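Local coordinates for malonyl CoA-ACP transacylase (Xanthomonas oryzae pv. oryzae, PDB 3K89), which probably transfers the malonyl group of malonyl-CoA to holo acyl carrier protein, giving malonyl-ACP and CoA, at residues V144-C149 / G167-G172; P29-T34 / W76-A81; D209-L214 / A248-L253; A104-L109 / H224-P229. All blocks are in the same frame, centred on the assembly; numbering follows the deposited sequence.

Interaction 1: V144-C149 / G167-G172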
loop_
_atom_site.group_PDB
_atom_site.type_symbol
_atom_site.label_atom_id
_atom_site.label_comp_id
_atom_site.label_asym_id
_atom_site.label_seq_id
_atom_site.Cartn_x
_atom_site.Cartn_y
_atom_site.Cartn_z
ATOM N N VAL A 144 24.076 3.132 4.460
ATOM C CA VAL A 144 24.225 4.089 5.559
ATOM C C VAL A 144 23.056 3.920 6.535
ATOM O O VAL A 144 23.258 3.783 7.747
ATOM C CB VAL A 144 24.277 5.543 5.034
ATOM C CG1 VAL A 144 24.304 6.538 6.189
ATOM C CG2 VAL A 144 25.487 5.743 4.114
ATOM N N VAL A 145 21.844 3.891 5.988
ATOM C CA VAL A 145 20.628 3.777 6.804
ATOM C C VAL A 145 20.574 2.439 7.545
ATOM O O VAL A 145 20.185 2.374 8.719
ATOM C CB VAL A 145 19.353 3.977 5.947
ATOM C CG1 VAL A 145 18.100 3.961 6.829
ATOM C CG2 VAL A 145 19.423 5.285 5.180
ATOM N N LEU A 146 20.961 1.364 6.863
ATOM C CA LEU A 146 20.903 0.032 7.461
ATOM C C LEU A 146 21.907 -0.131 8.599
ATOM O O LEU A 146 21.612 -0.770 9.612
ATOM C CB LEU A 146 21.123 -1.043 6.400
ATOM C CG LEU A 146 19.909 -1.563 5.613
ATOM C CD1 LEU A 146 18.837 -0.524 5.350
ATOM C CD2 LEU A 146 20.382 -2.158 4.298
ATOM N N GLU A 147 23.080 0.471 8.440
ATOM C CA GLU A 147 24.085 0.364 9.494
ATOM C C GLU A 147 23.678 1.255 10.671
ATOM O O GLU A 147 23.835 0.854 11.821
ATOM C CB GLU A 147 25.500 0.675 8.971
ATOM C CG GLU A 147 26.636 0.002 9.793
ATOM C CD GLU A 147 27.182 -1.306 9.174
ATOM O OE1 GLU A 147 27.268 -1.419 7.928
ATOM O OE2 GLU A 147 27.555 -2.221 9.948
ATOM N N VAL A 148 23.105 2.422 10.373
ATOM C CA VAL A 148 22.592 3.348 11.405
ATOM C C VAL A 148 21.497 2.681 12.257
ATOM O O VAL A 148 21.506 2.789 13.481
ATOM C CB VAL A 148 22.094 4.701 10.807
ATOM C CG1 VAL A 148 21.180 5.436 11.776
ATOM C CG2 VAL A 148 23.263 5.604 10.449
ATOM N N CYS A 149 20.566 1.982 11.608
ATOM C CA CYS A 149 19.506 1.294 12.346
ATOM C C CYS A 149 20.076 0.285 13.338
ATOM O O CYS A 149 19.626 0.203 14.475
ATOM C CB CYS A 149 18.528 0.598 11.394
ATOM S SG CYS A 149 17.407 1.727 10.581
ATOM N N GLY A 167 17.160 6.137 -2.715
ATOM C CA GLY A 167 17.025 7.435 -2.042
ATOM C C GLY A 167 15.713 7.707 -1.309
ATOM O O GLY A 167 15.429 8.857 -0.935
ATOM N N GLN A 168 14.882 6.674 -1.131
ATOM C CA GLN A 168 13.799 6.744 -0.148
ATOM C C GLN A 168 13.646 5.432 0.610
ATOM O O GLN A 168 13.252 4.411 0.040
ATOM C CB GLN A 168 12.435 7.170 -0.723
ATOM C CG GLN A 168 11.430 7.341 0.458
ATOM C CD GLN A 168 9.992 7.667 0.084
ATOM O OE1 GLN A 168 9.713 8.509 -0.786
ATOM N NE2 GLN A 168 9.062 7.031 0.790
ATOM N N ILE A 169 13.972 5.473 1.894
ATOM C CA ILE A 169 13.720 4.353 2.796
ATOM C C ILE A 169 12.930 4.889 3.963
ATOM O O ILE A 169 13.201 5.989 4.466
ATOM C CB ILE A 169 15.019 3.706 3.331
ATOM C CG1 ILE A 169 15.818 3.059 2.214
ATOM C CG2 ILE A 169 14.717 2.661 4.402
ATOM C CD1 ILE A 169 17.095 2.419 2.744
ATOM N N VAL A 170 11.927 4.132 4.380
ATOM C CA VAL A 170 11.223 4.465 5.595
ATOM C C VAL A 170 11.716 3.501 6.663
ATOM O O VAL A 170 11.760 2.288 6.452
ATOM C CB VAL A 170 9.691 4.360 5.397
ATOM C CG1 VAL A 170 8.946 4.604 6.722
ATOM C CG2 VAL A 170 9.239 5.353 4.361
ATOM N N ILE A 171 12.112 4.049 7.808
ATOM C CA ILE A 171 12.484 3.236 8.963
ATOM C C ILE A 171 11.380 3.298 10.006
ATOM O O ILE A 171 10.570 4.218 9.984
ATOM C CB ILE A 171 13.839 3.684 9.597
ATOM C CG1 ILE A 171 13.748 5.101 10.183
ATOM C CG2 ILE A 171 14.962 3.614 8.554
ATOM C CD1 ILE A 171 15.059 5.553 10.860
ATOM N N GLY A 172 11.324 2.288 10.860
ATOM C CA GLY A 172 10.277 2.237 11.861
ATOM C C GLY A 172 10.624 1.371 13.043
ATOM O O GLY A 172 11.570 0.586 12.999
#

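Interaction 2: P29-T34 / W76-A81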
loop_
_atom_site.group_PDB
_atom_site.type_symbol
_atom_site.label_atom_id
_atom_site.label_comp_id
_atom_site.label_asym_id
_atom_site.label_seq_id
_atom_site.Cartn_x
_atom_site.Cartn_y
_atom_site.Cartn_z
ATOM N N PRO A 29 -21.511 6.820 -11.074
ATOM C CA PRO A 29 -22.267 6.300 -9.930
ATOM C C PRO A 29 -21.667 5.022 -9.339
ATOM O O PRO A 29 -21.845 4.768 -8.148
ATOM C CB PRO A 29 -23.667 6.041 -10.523
ATOM C CG PRO A 29 -23.747 6.959 -11.720
ATOM C CD PRO A 29 -22.352 6.985 -12.282
ATOM N N GLN A 30 -20.966 4.226 -10.153
ATOM C CA GLN A 30 -20.335 2.994 -9.644
ATOM C C GLN A 30 -19.431 3.279 -8.426
ATOM O O GLN A 30 -19.342 2.454 -7.536
ATOM C CB GLN A 30 -19.581 2.225 -10.762
ATOM C CG GLN A 30 -18.652 1.064 -10.272
ATOM C CD GLN A 30 -17.208 1.532 -9.990
ATOM O OE1 GLN A 30 -16.522 2.034 -10.878
ATOM N NE2 GLN A 30 -16.759 1.369 -8.764
ATOM N N ILE A 31 -18.783 4.441 -8.368
ATOM C CA ILE A 31 -17.832 4.709 -7.284
ATOM C C ILE A 31 -18.454 4.629 -5.881
ATOM O O ILE A 31 -18.000 3.863 -5.032
ATOM C CB ILE A 31 -17.037 6.017 -7.500
ATOM C CG1 ILE A 31 -16.198 5.865 -8.781
ATOM C CG2 ILE A 31 -16.140 6.294 -6.274
ATOM C CD1 ILE A 31 -15.370 7.041 -9.117
ATOM N N ARG A 32 -19.511 5.387 -5.639
ATOM C CA ARG A 32 -20.163 5.332 -4.330
ATOM C C ARG A 32 -20.819 3.971 -4.055
ATOM O O ARG A 32 -20.939 3.554 -2.897
ATOM C CB ARG A 32 -21.183 6.459 -4.193
ATOM C CG ARG A 32 -20.521 7.794 -3.899
ATOM C CD ARG A 32 -21.490 8.939 -3.996
ATOM N NE ARG A 32 -22.353 9.002 -2.822
ATOM C CZ ARG A 32 -23.207 9.992 -2.579
ATOM N NH1 ARG A 32 -23.317 10.998 -3.433
ATOM N NH2 ARG A 32 -23.947 9.975 -1.481
ATOM N N GLU A 33 -21.233 3.275 -5.114
ATOM C CA GLU A 33 -21.783 1.930 -4.964
ATOM C C GLU A 33 -20.706 0.968 -4.432
ATOM O O GLU A 33 -20.979 0.146 -3.550
ATOM C CB GLU A 33 -22.367 1.424 -6.284
ATOM C CG GLU A 33 -23.620 2.166 -6.691
ATOM C CD GLU A 33 -24.057 1.846 -8.116
ATOM O OE1 GLU A 33 -23.371 1.060 -8.814
ATOM O OE2 GLU A 33 -25.093 2.409 -8.541
ATOM N N THR A 34 -19.490 1.093 -4.972
ATOM C CA THR A 34 -18.355 0.290 -4.515
ATOM C C THR A 34 -18.012 0.599 -3.059
ATOM O O THR A 34 -17.760 -0.323 -2.277
ATOM C CB THR A 34 -17.152 0.510 -5.446
ATOM O OG1 THR A 34 -17.536 0.011 -6.728
ATOM C CG2 THR A 34 -15.927 -0.254 -4.972
ATOM N N TRP A 76 -10.556 0.577 -10.024
ATOM C CA TRP A 76 -10.389 -0.676 -10.763
ATOM C C TRP A 76 -11.665 -1.017 -11.534
ATOM O O TRP A 76 -11.619 -1.338 -12.725
ATOM C CB TRP A 76 -10.061 -1.817 -9.785
ATOM C CG TRP A 76 -10.089 -3.191 -10.426
ATOM C CD1 TRP A 76 -11.043 -4.172 -10.254
ATOM C CD2 TRP A 76 -9.125 -3.718 -11.334
ATOM N NE1 TRP A 76 -10.703 -5.285 -10.994
ATOM C CE2 TRP A 76 -9.539 -5.034 -11.669
ATOM C CE3 TRP A 76 -7.938 -3.221 -11.886
ATOM C CZ2 TRP A 76 -8.817 -5.846 -12.535
ATOM C CZ3 TRP A 76 -7.218 -4.032 -12.756
ATOM C CH2 TRP A 76 -7.663 -5.334 -13.071
ATOM N N ARG A 77 -12.801 -0.941 -10.851
ATOM C CA ARG A 77 -14.089 -1.304 -11.464
ATOM C C ARG A 77 -14.460 -0.332 -12.577
ATOM O O ARG A 77 -15.013 -0.744 -13.608
ATOM C CB ARG A 77 -15.183 -1.407 -10.408
ATOM C CG ARG A 77 -15.002 -2.641 -9.525
ATOM C CD ARG A 77 -16.049 -2.688 -8.435
ATOM N NE ARG A 77 -16.003 -3.949 -7.681
ATOM C CZ ARG A 77 -16.873 -4.261 -6.717
ATOM N NH1 ARG A 77 -17.833 -3.399 -6.373
ATOM N NH2 ARG A 77 -16.774 -5.415 -6.066
ATOM N N LEU A 78 -14.100 0.934 -12.388
ATOM C CA LEU A 78 -14.333 1.956 -13.410
ATOM C C LEU A 78 -13.539 1.656 -14.671
ATOM O O LEU A 78 -14.114 1.592 -15.768
ATOM C CB LEU A 78 -13.993 3.348 -12.859
ATOM C CG LEU A 78 -14.105 4.552 -13.802
ATOM C CD1 LEU A 78 -15.509 4.683 -14.387
ATOM C CD2 LEU A 78 -13.705 5.831 -13.056
ATOM N N TRP A 79 -12.226 1.477 -14.517
ATOM C CA TRP A 79 -11.335 1.164 -15.632
ATOM C C TRP A 79 -11.820 -0.072 -16.372
ATOM O O TRP A 79 -11.938 -0.061 -17.603
ATOM C CB TRP A 79 -9.923 0.908 -15.106
ATOM C CG TRP A 79 -8.923 0.649 -16.180
ATOM C CD1 TRP A 79 -8.554 -0.562 -16.687
ATOM C CD2 TRP A 79 -8.147 1.629 -16.879
ATOM N NE1 TRP A 79 -7.590 -0.395 -17.649
ATOM C CE2 TRP A 79 -7.328 0.942 -17.788
ATOM C CE3 TRP A 79 -8.067 3.029 -16.818
ATOM C CZ2 TRP A 79 -6.434 1.599 -18.644
ATOM C CZ3 TRP A 79 -7.169 3.684 -17.661
ATOM C CH2 TRP A 79 -6.371 2.967 -18.566
ATOM N N THR A 80 -12.108 -1.129 -15.617
ATOM C CA THR A 80 -12.476 -2.403 -16.222
ATOM C C THR A 80 -13.836 -2.316 -16.940
ATOM O O THR A 80 -14.005 -2.935 -17.999
ATOM C CB THR A 80 -12.352 -3.601 -15.230
ATOM O OG1 THR A 80 -13.123 -3.359 -14.053
ATOM C CG2 THR A 80 -10.906 -3.800 -14.820
ATOM N N ALA A 81 -14.770 -1.522 -16.407
ATOM C CA ALA A 81 -16.062 -1.290 -17.080
ATOM C C ALA A 81 -15.915 -0.442 -18.343
ATOM O O ALA A 81 -16.609 -0.688 -19.347
ATOM C CB ALA A 81 -17.062 -0.643 -16.148
HETATM O O HOH W 1 -19.772 -1.482 -7.481
#

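Interaction 3: D209-L214 / A248-L253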
loop_
_atom_site.group_PDB
_atom_site.type_symbol
_atom_site.label_atom_id
_atom_site.label_comp_id
_atom_site.label_asym_id
_atom_site.label_seq_id
_atom_site.Cartn_x
_atom_site.Cartn_y
_atom_site.Cartn_z
ATOM N N ASP A 209 3.269 -10.273 16.501
ATOM C CA ASP A 209 2.079 -10.888 17.084
ATOM C C ASP A 209 0.800 -10.506 16.334
ATOM O O ASP A 209 -0.082 -11.359 16.138
ATOM C CB ASP A 209 1.971 -10.557 18.571
ATOM C CG ASP A 209 3.049 -11.235 19.395
ATOM O OD1 ASP A 209 3.459 -12.364 19.044
ATOM O OD2 ASP A 209 3.490 -10.636 20.403
ATOM N N ALA A 210 0.712 -9.248 15.906
ATOM C CA ALA A 210 -0.413 -8.792 15.071
ATOM C C ALA A 210 -0.505 -9.636 13.800
ATOM O O ALA A 210 -1.606 -9.935 13.330
ATOM C CB ALA A 210 -0.286 -7.330 14.723
ATOM N N ALA A 211 0.656 -10.023 13.268
ATOM C CA ALA A 211 0.723 -10.876 12.066
ATOM C C ALA A 211 0.081 -12.240 12.288
ATOM O O ALA A 211 -0.589 -12.772 11.396
ATOM C CB ALA A 211 2.170 -11.033 11.589
ATOM N N ASN A 212 0.286 -12.820 13.470
ATOM C CA ASN A 212 -0.395 -14.076 13.802
ATOM C C ASN A 212 -1.906 -13.920 13.907
ATOM O O ASN A 212 -2.659 -14.767 13.412
ATOM C CB ASN A 212 0.213 -14.700 15.058
ATOM C CG ASN A 212 1.637 -15.175 14.816
ATOM O OD1 ASN A 212 2.016 -15.496 13.684
ATOM N ND2 ASN A 212 2.445 -15.195 15.876
ATOM N N GLN A 213 -2.347 -12.817 14.493
ATOM C CA GLN A 213 -3.769 -12.505 14.583
ATOM C C GLN A 213 -4.351 -12.370 13.179
ATOM O O GLN A 213 -5.430 -12.894 12.890
ATOM C CB GLN A 213 -4.005 -11.217 15.353
ATOM C CG GLN A 213 -3.653 -11.295 16.827
ATOM C CD GLN A 213 -3.815 -9.956 17.479
ATOM O OE1 GLN A 213 -2.996 -9.056 17.287
ATOM N NE2 GLN A 213 -4.901 -9.791 18.223
ATOM N N LEU A 214 -3.610 -11.663 12.326
ATOM C CA LEU A 214 -3.982 -11.488 10.923
ATOM C C LEU A 214 -4.138 -12.835 10.239
ATOM O O LEU A 214 -5.134 -13.061 9.546
ATOM C CB LEU A 214 -2.930 -10.644 10.192
ATOM C CG LEU A 214 -3.157 -10.399 8.689
ATOM C CD1 LEU A 214 -4.365 -9.538 8.482
ATOM C CD2 LEU A 214 -1.926 -9.736 8.085
ATOM N N ALA A 248 2.579 -15.118 2.730
ATOM C CA ALA A 248 3.278 -13.918 2.298
ATOM C C ALA A 248 2.643 -12.657 2.859
ATOM O O ALA A 248 3.355 -11.670 3.072
ATOM C CB ALA A 248 3.349 -13.839 0.765
ATOM N N LEU A 249 1.322 -12.679 3.104
ATOM C CA LEU A 249 0.643 -11.566 3.769
ATOM C C LEU A 249 0.945 -11.496 5.268
ATOM O O LEU A 249 1.064 -10.401 5.836
ATOM C CB LEU A 249 -0.879 -11.631 3.571
ATOM C CG LEU A 249 -1.335 -11.405 2.131
ATOM C CD1 LEU A 249 -2.785 -11.843 1.996
ATOM C CD2 LEU A 249 -1.188 -9.917 1.699
ATOM N N VAL A 250 1.074 -12.657 5.903
ATOM C CA VAL A 250 1.473 -12.687 7.316
ATOM C C VAL A 250 2.891 -12.096 7.448
ATOM O O VAL A 250 3.130 -11.172 8.243
ATOM C CB VAL A 250 1.407 -14.116 7.887
ATOM C CG1 VAL A 250 2.105 -14.177 9.276
ATOM C CG2 VAL A 250 -0.048 -14.555 8.011
ATOM N N GLU A 251 3.826 -12.629 6.663
ATOM C CA GLU A 251 5.201 -12.146 6.659
ATOM C C GLU A 251 5.293 -10.683 6.268
ATOM O O GLU A 251 6.123 -9.956 6.822
ATOM C CB GLU A 251 6.057 -12.981 5.722
ATOM C CG GLU A 251 6.212 -14.406 6.190
ATOM C CD GLU A 251 6.896 -15.268 5.132
ATOM O OE1 GLU A 251 7.221 -14.764 4.033
ATOM O OE2 GLU A 251 7.085 -16.462 5.394
ATOM N N GLN A 252 4.452 -10.247 5.318
ATOM C CA GLN A 252 4.423 -8.843 4.910
ATOM C C GLN A 252 4.354 -7.900 6.109
ATOM O O GLN A 252 4.985 -6.842 6.100
ATOM C CB GLN A 252 3.213 -8.568 3.995
ATOM C CG GLN A 252 3.307 -7.236 3.263
ATOM C CD GLN A 252 1.977 -6.529 3.137
ATOM O OE1 GLN A 252 1.277 -6.331 4.134
ATOM N NE2 GLN A 252 1.620 -6.114 1.913
ATOM N N LEU A 253 3.573 -8.265 7.131
ATOM C CA LEU A 253 3.241 -7.294 8.175
ATOM C C LEU A 253 4.433 -6.879 9.027
ATOM O O LEU A 253 4.485 -5.736 9.518
ATOM C CB LEU A 253 2.129 -7.855 9.066
ATOM C CG LEU A 253 1.314 -6.785 9.794
ATOM C CD1 LEU A 253 0.395 -6.051 8.837
ATOM C CD2 LEU A 253 0.514 -7.373 10.932
#

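Interaction 4: A104-L109 / H224-P229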
loop_
_atom_site.group_PDB
_atom_site.type_symbol
_atom_site.label_atom_id
_atom_site.label_comp_id
_atom_site.label_asym_id
_atom_site.label_seq_id
_atom_site.Cartn_x
_atom_site.Cartn_y
_atom_site.Cartn_z
ATOM N N ALA A 104 -7.790 -8.876 -8.309
ATOM C CA ALA A 104 -7.501 -10.186 -8.891
ATOM C C ALA A 104 -8.611 -11.227 -8.658
ATOM O O ALA A 104 -8.533 -12.333 -9.192
ATOM C CB ALA A 104 -6.156 -10.722 -8.360
ATOM N N GLY A 105 -9.618 -10.880 -7.862
ATOM C CA GLY A 105 -10.711 -11.791 -7.543
ATOM C C GLY A 105 -10.402 -12.850 -6.495
ATOM O O GLY A 105 -11.165 -13.807 -6.320
ATOM N N VAL A 106 -9.298 -12.666 -5.777
ATOM C CA VAL A 106 -8.916 -13.616 -4.713
ATOM C C VAL A 106 -9.847 -13.504 -3.511
ATOM O O VAL A 106 -10.241 -14.514 -2.918
ATOM C CB VAL A 106 -7.450 -13.375 -4.284
ATOM C CG1 VAL A 106 -7.032 -14.275 -3.114
ATOM C CG2 VAL A 106 -6.506 -13.653 -5.454
ATOM N N LEU A 107 -10.128 -12.267 -3.111
ATOM C CA LEU A 107 -11.060 -11.956 -2.044
ATOM C C LEU A 107 -12.226 -11.128 -2.583
ATOM O O LEU A 107 -12.028 -10.264 -3.439
ATOM C CB LEU A 107 -10.371 -11.120 -0.963
ATOM C CG LEU A 107 -9.332 -11.850 -0.103
ATOM C CD1 LEU A 107 -8.628 -10.802 0.760
ATOM C CD2 LEU A 107 -9.968 -12.915 0.771
ATOM N N SER A 108 -13.425 -11.353 -2.058
ATOM C CA SER A 108 -14.537 -10.414 -2.325
ATOM C C SER A 108 -14.206 -9.039 -1.748
ATOM O O SER A 108 -13.408 -8.924 -0.815
ATOM C CB SER A 108 -15.836 -10.930 -1.701
ATOM O OG SER A 108 -15.755 -10.886 -0.278
ATOM N N LEU A 109 -14.842 -7.997 -2.290
ATOM C CA LEU A 109 -14.643 -6.649 -1.736
ATOM C C LEU A 109 -15.102 -6.579 -0.276
ATOM O O LEU A 109 -14.423 -5.991 0.578
ATOM C CB LEU A 109 -15.350 -5.603 -2.607
ATOM C CG LEU A 109 -15.372 -4.166 -2.070
ATOM C CD1 LEU A 109 -13.970 -3.612 -1.835
ATOM C CD2 LEU A 109 -16.182 -3.312 -3.054
ATOM N N HIS A 224 -9.946 -17.303 -3.353
ATOM C CA HIS A 224 -10.117 -17.768 -4.722
ATOM C C HIS A 224 -8.823 -17.666 -5.517
ATOM O O HIS A 224 -7.915 -16.882 -5.168
ATOM C CB HIS A 224 -11.219 -16.944 -5.390
ATOM C CG HIS A 224 -12.488 -16.907 -4.602
ATOM N ND1 HIS A 224 -13.371 -17.968 -4.568
ATOM C CD2 HIS A 224 -13.012 -15.960 -3.792
ATOM C CE1 HIS A 224 -14.388 -17.669 -3.782
ATOM N NE2 HIS A 224 -14.191 -16.459 -3.289
ATOM N N ALA A 225 -8.733 -18.446 -6.594
ATOM C CA ALA A 225 -7.571 -18.400 -7.483
ATOM C C ALA A 225 -7.464 -17.006 -8.131
ATOM O O ALA A 225 -8.481 -16.441 -8.554
ATOM C CB ALA A 225 -7.688 -19.476 -8.552
ATOM N N PRO A 226 -6.253 -16.422 -8.159
ATOM C CA PRO A 226 -6.170 -15.084 -8.762
ATOM C C PRO A 226 -6.356 -15.121 -10.277
ATOM O O PRO A 226 -5.814 -15.999 -10.954
ATOM C CB PRO A 226 -4.754 -14.608 -8.409
ATOM C CG PRO A 226 -3.978 -15.870 -8.151
ATOM C CD PRO A 226 -4.977 -16.841 -7.557
ATOM N N GLN A 227 -7.100 -14.145 -10.783
ATOM C CA GLN A 227 -7.319 -13.981 -12.224
ATOM C C GLN A 227 -6.180 -13.231 -12.898
ATOM O O GLN A 227 -6.004 -13.311 -14.134
ATOM C CB GLN A 227 -8.631 -13.253 -12.447
ATOM C CG GLN A 227 -9.831 -14.090 -12.028
ATOM C CD GLN A 227 -11.012 -13.242 -11.585
ATOM O OE1 GLN A 227 -11.079 -12.041 -11.866
ATOM N NE2 GLN A 227 -11.955 -13.868 -10.877
ATOM N N ILE A 228 -5.413 -12.493 -12.088
ATOM C CA ILE A 228 -4.221 -11.775 -12.538
ATOM C C ILE A 228 -3.202 -11.946 -11.419
ATOM O O ILE A 228 -3.574 -11.798 -10.257
ATOM C CB ILE A 228 -4.482 -10.237 -12.754
ATOM C CG1 ILE A 228 -5.686 -9.997 -13.681
ATOM C CG2 ILE A 228 -3.232 -9.545 -13.310
ATOM C CD1 ILE A 228 -6.173 -8.530 -13.753
ATOM N N PRO A 229 -1.939 -12.284 -11.744
ATOM C CA PRO A 229 -0.990 -12.549 -10.658
ATOM C C PRO A 229 -0.639 -11.274 -9.897
ATOM O O PRO A 229 -0.551 -10.192 -10.495
ATOM C CB PRO A 229 0.247 -13.108 -11.366
ATOM C CG PRO A 229 -0.250 -13.507 -12.762
ATOM C CD PRO A 229 -1.339 -12.548 -13.069
HETATM O O HOH W 2 -11.002 -15.736 -8.852
#

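Interaction 1: V144-C149 / G167-G172
In Ile171 the CG1 branch sits between the backbone N and the carbonyl carbon (chi1 65°), which turns CG2 out to meet the helix, where Val145 and Cys149 wait one turn apart. Val145 puts CG1 trans to its own nitrogen (chi1 -176°), and this methyl lies 3.6 Å from CG2 of Ile171, the two side chains meeting at a slant. Cys149 brings SG within 3.7 Å of the same Ile171 CG2. One methyl of the strand is therefore touched by two side chains from successive turns of the helix.

Two residues earlier in the strand, Ile169 extends its chain toward the helix start. Its CD1 lies 4.2 Å from Val145 CB and 4.3 Å from Leu146 CD1, a looser fit than the one around Ile171. The contact is wholly apolar, and no hydrogen bond crosses it. Val170, between the two isoleucines, points to the far face of the sheet, where it meets Met134 and Leu196.

Helix and strand run almost parallel, their axes 10° apart. Helix 175-187 packs on the same sheet face, with Ala181 against Ile171. With strands 132-138, 158-165, 168-172 and 193-195 and helices 142-152 and 175-187 in beta-alpha-beta-beta-alpha-beta order, this is the ferredoxin-like small subdomain of FabD-type acyltransferases.

Interaction 2: P29-T34 / W76-A81
Arg77 meets Gln30 near its base and Thr34 further out. It leaves the helix with CG beside the backbone N (chi1 -71°) and then runs extended from CG to NE. Its CB lies 3.6 Å from CD of Gln30, against the side-chain amide. Beyond that, CD passes 3.5 Å from OG1 of Thr34. At the tip, NH1 approaches the same hydroxyl with OG1 near the guanidinium plane, at its edge; a water bridges the pair, 2.8 Å from Thr34 OG1 and more weakly bound at 2.9 Å from Arg77 NH1. The main partner of the charge lies just beyond, in a salt bridge from NH1 to Glu37, one turn past Thr34 on the same helix. Salt bridge and water together should fix how the guanidinium is turned.

Gln30 crosses Arg77 at about a right angle, its amide plane 70° from the guanidinium. Its chain bends at chi2, which lays the amide over the backbone between Arg77 and Leu78 instead of sending it straight on. On the inner flank the contact turns greasy: Ile31 CD1 and Leu78 CD2 are 4.4 Å apart, a light touch.

The two helix segments cross at 138°, their axes 10.2 Å apart at closest approach. Leu24 of helix 22-27 packs on both Ile31 and Leu78, and Tyr305 of helix 302-311 also meets Leu78. Farther round helix 61-81, Trp79 meets Phe8 of strand 6-10 edge-to-face, which ties this helix pair to the parallel sheet of the large subdomain.

Interaction 3: D209-L214 / A248-L253
Ala211 and Val250 face each other where the two helices pass nearly antiparallel, axes only 8.5 Å apart and CA atoms 5.1 Å apart. The alanine makes this closeness possible: its CB rests on the opposite backbone, 3.5 Å from the carbonyl O of Val250. Val250 returns the contact, laying CG1 3.7 Å from the O of Ala211, so each helix presses a methyl on the other's main chain.

Leu253 comes in from the next turn. Its CG is trans to the backbone N, though pulled off the ideal (chi1 -156°), and CD2 slides against the first helix, 3.5 Å from the N of Ala211 and 3.9 Å from CB of Ala210. Leu214 closes the other end, its CD2 lying 3.8 Å from the O of Leu249. No hydrogen bond passes between the segments.

Phe122 of helix 109-126 packs on Ala210, Met123 of that helix touches Leu253, and Tyr98 of helix 95-103 meets Leu214 and Leu249. Through Gln252, helix 242-254 also holds the predicted active-site pair: its carbonyl accepts from His203 ND1, and its side-chain NE2 bonds to the backbone O of Ser94, just before helix 95-103.

Interaction 4: A104-L109 / H224-P229
The imidazole of His224 lies obliquely beside the carbonyl oxygens of Gly105 and Val106, with CD2 3.2 Å from Val106 O. The side-chain amide of Gln227, at the other end, sits by the carbonyl of Ala104 and gives a weak bond from NE2 to a water 2.9 Å away. The ring of Pro226 lies beside Val106, pointing the same way; Pro226 CB is 3.6 Å from Val106 CG2.

Two main-chain bonds set the register. Gln227 N donates to Ala104 O at 2.8 Å, almost straight (171°) and in the carbonyl plane. His224 N reaches Val106 O, also at 2.8 Å, more bent (158°) but directed at a lone pair. Between them the same water donates to Ala225 O at 2.6 Å and to Gly105 O at 3.2 Å, so it joins the two segments. A CA-H...O contact from Val106 to His224 O adds to the seam, and the methyl of Ala104 sits 3.4 Å from Ile228 O.

Gly105 ends helix 95-103 in a Schellman motif with positive phi, and Ser108 N-caps helix 109-126 through Asp111 N. Residues 224-229 run along this short link between helices 95-103 and 109-126. Backbone and water carry most of the polar grip, with the side chains adding small apolar patches; the chemistry therefore implies a join fixed mainly by the course of the main chain, although Ile228 N is buried without a partner in the model.

Interactions 1 and 3 are buried and made by apolar side chains, which in interaction 3 also rest on main-chain atoms; no hydrogen bond crosses either. The first packs a helix on a sheet in the small subdomain, the second presses two helices together near the predicted active site. Interaction 2 is largely buried but mixes aliphatic contact with a charged, watered rim. Interaction 4, more exposed, relies on backbone bonds and a bridging water. Interactions 2 and 4 touch: Leu109 packs on Thr34 and Arg77, and Ile228 on Trp76. Helices 95-103 and 109-126, joined by the link of interaction 4, also pack on interaction 3. Interaction 1 stands apart, its centre about 38 Å from that of interaction 2.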